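Local structure of adenylate isopentenyltransferase (Humulus lupulus, 3A8T) at residues Pro65-Asn70 with Gly94-Leu99. The protein transfers an isopentenyl group from dimethylallyl diphosphate to the N6 of the adenine of AMP, ADP or ATP, making cytokinin precursors in hop. Sequence-based numbering, arbitrary orientation.
Sequences PLEVIN and GVPHHL
The imidazole of His-97 lays one face over Val-68, whose CB sits 3.9 Å from the ring centroid in a CH-pi contact, while the ring of His-98 uses its edge, pointing NE2 at Glu-67. These two histidines leave opposite faces of a parallel beta pair at the margin of the six-stranded sheet of a P-loop NTPase-like fold: 97-98 is one of the two edge strands, and 66-70 separates it from strand 132-136. His-98 NE2 donates to Glu-67 OE1 (2.8 Å), and the oxygen lies only 5° out of the ring plane. Carboxylate and imidazole are themselves nearly coplanar; the bond, with Arg-129 also on OE1 through a salt bridge, probably helps hold the carboxylate in place and the glutamate ionised. With CG of Glu-67 anti to its carbonyl carbon (chi1 -51°) and the chain extended beyond it, the carboxylate reaches across to the histidine and passes the Pro-96 ring at about a right angle. The backbones are joined by a three-bond ladder: Val-68 N to Pro-96 O, His-98 N to Val-68 O at 2.7 Å, and Asn-70 N to His-98 O. On the Val-68 and His-97 face, Val-95 CG1 touches Leu-66 CD1 and Val-68 CG2, and helix 53-61, which begins in the ATP-binding P-loop, packs over this patch through Ser-57, Ile-58, Leu-60 and Ala-61. The other face meets helix 112-128: Ile-69 leans on Val-123 and Ile-126, Leu-99 on Phe-115. Near the ATP end of the strands, Ile-69 CG2 and Leu-99 CG lie side by side, 4.1 Å apart.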
ATOM      1  N   PRO A  65      -2.600  11.127 -19.958  1.00 28.95           N
ATOM      2  CA  PRO A  65      -3.479   9.959 -20.122  1.00 27.90           C
ATOM      3  C   PRO A  65      -2.711   8.740 -19.556  1.00 27.51           C
ATOM      4  O   PRO A  65      -1.636   8.372 -20.042  1.00 27.55           O
ATOM      5  CB  PRO A  65      -3.697   9.884 -21.642  1.00 28.76           C
ATOM      6  CG  PRO A  65      -2.483  10.618 -22.230  1.00 28.41           C
ATOM      7  CD  PRO A  65      -2.209  11.733 -21.256  1.00 27.81           C
ATOM      8  N   LEU A  66      -3.236   8.122 -18.510  1.00 25.67           N
ATOM      9  CA  LEU A  66      -2.500   7.008 -17.945  1.00 24.31           C
ATOM     10  C   LEU A  66      -3.395   5.939 -17.315  1.00 21.86           C
ATOM     11  O   LEU A  66      -4.603   6.084 -17.260  1.00 22.67           O
ATOM     12  CB  LEU A  66      -1.431   7.559 -16.968  1.00 22.61           C
ATOM     13  CG  LEU A  66      -1.856   8.163 -15.635  1.00 23.27           C
ATOM     14  CD1 LEU A  66      -2.134   7.048 -14.661  1.00 21.10           C
ATOM     15  CD2 LEU A  66      -0.782   9.092 -15.082  1.00 21.14           C
ATOM     16  N   GLU A  67      -2.797   4.844 -16.896  1.00 20.35           N
ATOM     17  CA  GLU A  67      -3.545   3.752 -16.281  1.00 20.95           C
ATOM     18  C   GLU A  67      -2.587   3.240 -15.210  1.00 20.92           C
ATOM     19  O   GLU A  67      -1.353   3.267 -15.364  1.00 19.34           O
ATOM     20  CB  GLU A  67      -3.888   2.607 -17.293  1.00 22.16           C
ATOM     21  CG  GLU A  67      -4.574   3.070 -18.629  1.00 26.14           C
ATOM     22  CD  GLU A  67      -5.428   1.966 -19.364  1.00 29.48           C
ATOM     23  OE1 GLU A  67      -5.540   0.836 -18.838  1.00 31.07           O
ATOM     24  OE2 GLU A  67      -5.980   2.223 -20.483  1.00 29.67           O
ATOM     25  N   VAL A  68      -3.175   2.756 -14.128  1.00 22.15           N
ATOM     26  CA  VAL A  68      -2.420   2.288 -12.993  1.00 21.35           C
ATOM     27  C   VAL A  68      -2.336   0.790 -12.824  1.00 21.48           C
ATOM     28  O   VAL A  68      -3.304   0.068 -13.010  1.00 21.99           O
ATOM     29  CB  VAL A  68      -2.997   2.928 -11.666  1.00 21.85           C
ATOM     30  CG1 VAL A  68      -2.464   2.208 -10.461  1.00 23.70           C
ATOM     31  CG2 VAL A  68      -2.623   4.403 -11.575  1.00 20.38           C
ATOM     32  N   ILE A  69      -1.144   0.345 -12.460  1.00 21.32           N
ATOM     33  CA  ILE A  69      -0.881  -1.062 -12.146  1.00 21.10           C
ATOM     34  C   ILE A  69      -0.500  -1.012 -10.679  1.00 21.19           C
ATOM     35  O   ILE A  69       0.399  -0.277 -10.297  1.00 22.34           O
ATOM     36  CB  ILE A  69       0.313  -1.632 -12.923  1.00 20.01           C
ATOM     37  CG1 ILE A  69       0.049  -1.509 -14.431  1.00 18.69           C
ATOM     38  CG2 ILE A  69       0.561  -3.050 -12.481  1.00 17.83           C
ATOM     39  CD1 ILE A  69       1.191  -1.912 -15.365  1.00 17.61           C
ATOM     40  N   ASN A  70      -1.234  -1.735  -9.858  1.00 20.74           N
ATOM     41  CA  ASN A  70      -0.967  -1.803  -8.429  1.00 21.68           C
ATOM     42  C   ASN A  70       0.205  -2.732  -8.172  1.00 22.94           C
ATOM     43  O   ASN A  70       0.222  -3.837  -8.706  1.00 22.45           O
ATOM     44  CB  ASN A  70      -2.163  -2.377  -7.701  1.00 20.86           C
ATOM     45  CG  ASN A  70      -1.824  -2.789  -6.298  1.00 20.53           C
ATOM     46  OD1 ASN A  70      -1.924  -3.938  -5.932  1.00 21.83           O
ATOM     47  ND2 ASN A  70      -1.410  -1.846  -5.517  1.00 18.71           N
ATOM     48  N   GLY A  94     -11.883   7.788 -12.334  1.00 18.73           N
ATOM     49  CA  GLY A  94     -12.167   7.194 -13.606  1.00 18.05           C
ATOM     50  C   GLY A  94     -10.902   6.636 -14.164  1.00 18.85           C
ATOM     51  O   GLY A  94     -10.885   6.181 -15.295  1.00 18.98           O
ATOM     52  N   VAL A  95      -9.820   6.673 -13.406  1.00 19.86           N
ATOM     53  CA  VAL A  95      -8.585   6.084 -13.970  1.00 21.92           C
ATOM     54  C   VAL A  95      -8.652   4.560 -13.989  1.00 22.32           C
ATOM     55  O   VAL A  95      -9.125   3.952 -13.045  1.00 23.97           O
ATOM     56  CB  VAL A  95      -7.358   6.512 -13.164  1.00 21.35           C
ATOM     57  CG1 VAL A  95      -6.119   5.839 -13.659  1.00 17.86           C
ATOM     58  CG2 VAL A  95      -7.239   8.010 -13.242  1.00 22.13           C
ATOM     59  N   PRO A  96      -8.184   3.920 -15.068  1.00 24.31           N
ATOM     60  CA  PRO A  96      -8.245   2.433 -15.071  1.00 25.97           C
ATOM     61  C   PRO A  96      -7.165   1.784 -14.191  1.00 24.84           C
ATOM     62  O   PRO A  96      -6.018   2.149 -14.259  1.00 25.91           O
ATOM     63  CB  PRO A  96      -8.068   2.084 -16.547  1.00 26.37           C
ATOM     64  CG  PRO A  96      -8.504   3.426 -17.281  1.00 25.10           C
ATOM     65  CD  PRO A  96      -7.838   4.430 -16.405  1.00 23.76           C
ATOM     66  N   HIS A  97      -7.531   0.857 -13.330  1.00 24.23           N
ATOM     67  CA  HIS A  97      -6.528   0.211 -12.479  1.00 23.48           C
ATOM     68  C   HIS A  97      -6.418  -1.254 -12.793  1.00 23.59           C
ATOM     69  O   HIS A  97      -7.412  -1.871 -13.151  1.00 25.41           O
ATOM     70  CB  HIS A  97      -6.854   0.351 -10.967  1.00 22.30           C
ATOM     71  CG  HIS A  97      -6.724   1.746 -10.462  1.00 21.89           C
ATOM     72  ND1 HIS A  97      -5.916   2.084  -9.398  1.00 23.02           N
ATOM     73  CD2 HIS A  97      -7.238   2.910 -10.926  1.00 20.91           C
ATOM     74  CE1 HIS A  97      -5.939   3.395  -9.230  1.00 19.27           C
ATOM     75  NE2 HIS A  97      -6.728   3.919 -10.144  1.00 22.05           N
ATOM     76  N   HIS A  98      -5.209  -1.799 -12.634  1.00 23.65           N
ATOM     77  CA  HIS A  98      -4.914  -3.204 -12.863  1.00 23.06           C
ATOM     78  C   HIS A  98      -4.208  -3.837 -11.655  1.00 24.21           C
ATOM     79  O   HIS A  98      -3.514  -3.172 -10.913  1.00 23.66           O
ATOM     80  CB  HIS A  98      -4.035  -3.323 -14.093  1.00 23.79           C
ATOM     81  CG  HIS A  98      -4.544  -2.536 -15.257  1.00 25.35           C
ATOM     82  ND1 HIS A  98      -5.392  -3.067 -16.208  1.00 24.40           N
ATOM     83  CD2 HIS A  98      -4.344  -1.244 -15.610  1.00 24.28           C
ATOM     84  CE1 HIS A  98      -5.689  -2.139 -17.097  1.00 25.20           C
ATOM     85  NE2 HIS A  98      -5.064  -1.024 -16.758  1.00 25.07           N
ATOM     86  N   LEU A  99      -4.399  -5.136 -11.477  1.00 25.51           N
ATOM     87  CA  LEU A  99      -3.778  -5.864 -10.396  1.00 26.02           C
ATOM     88  C   LEU A  99      -4.232  -5.287  -9.067  1.00 25.55           C
ATOM     89  O   LEU A  99      -3.493  -5.278  -8.078  1.00 26.35           O
ATOM     90  CB  LEU A  99      -2.257  -5.798 -10.527  1.00 27.72           C
ATOM     91  CG  LEU A  99      -1.467  -6.515 -11.634  1.00 30.27           C
ATOM     92  CD1 LEU A  99      -0.647  -7.555 -10.999  1.00 29.78           C
ATOM     93  CD2 LEU A  99      -2.348  -7.120 -12.692  1.00 31.13           C
TER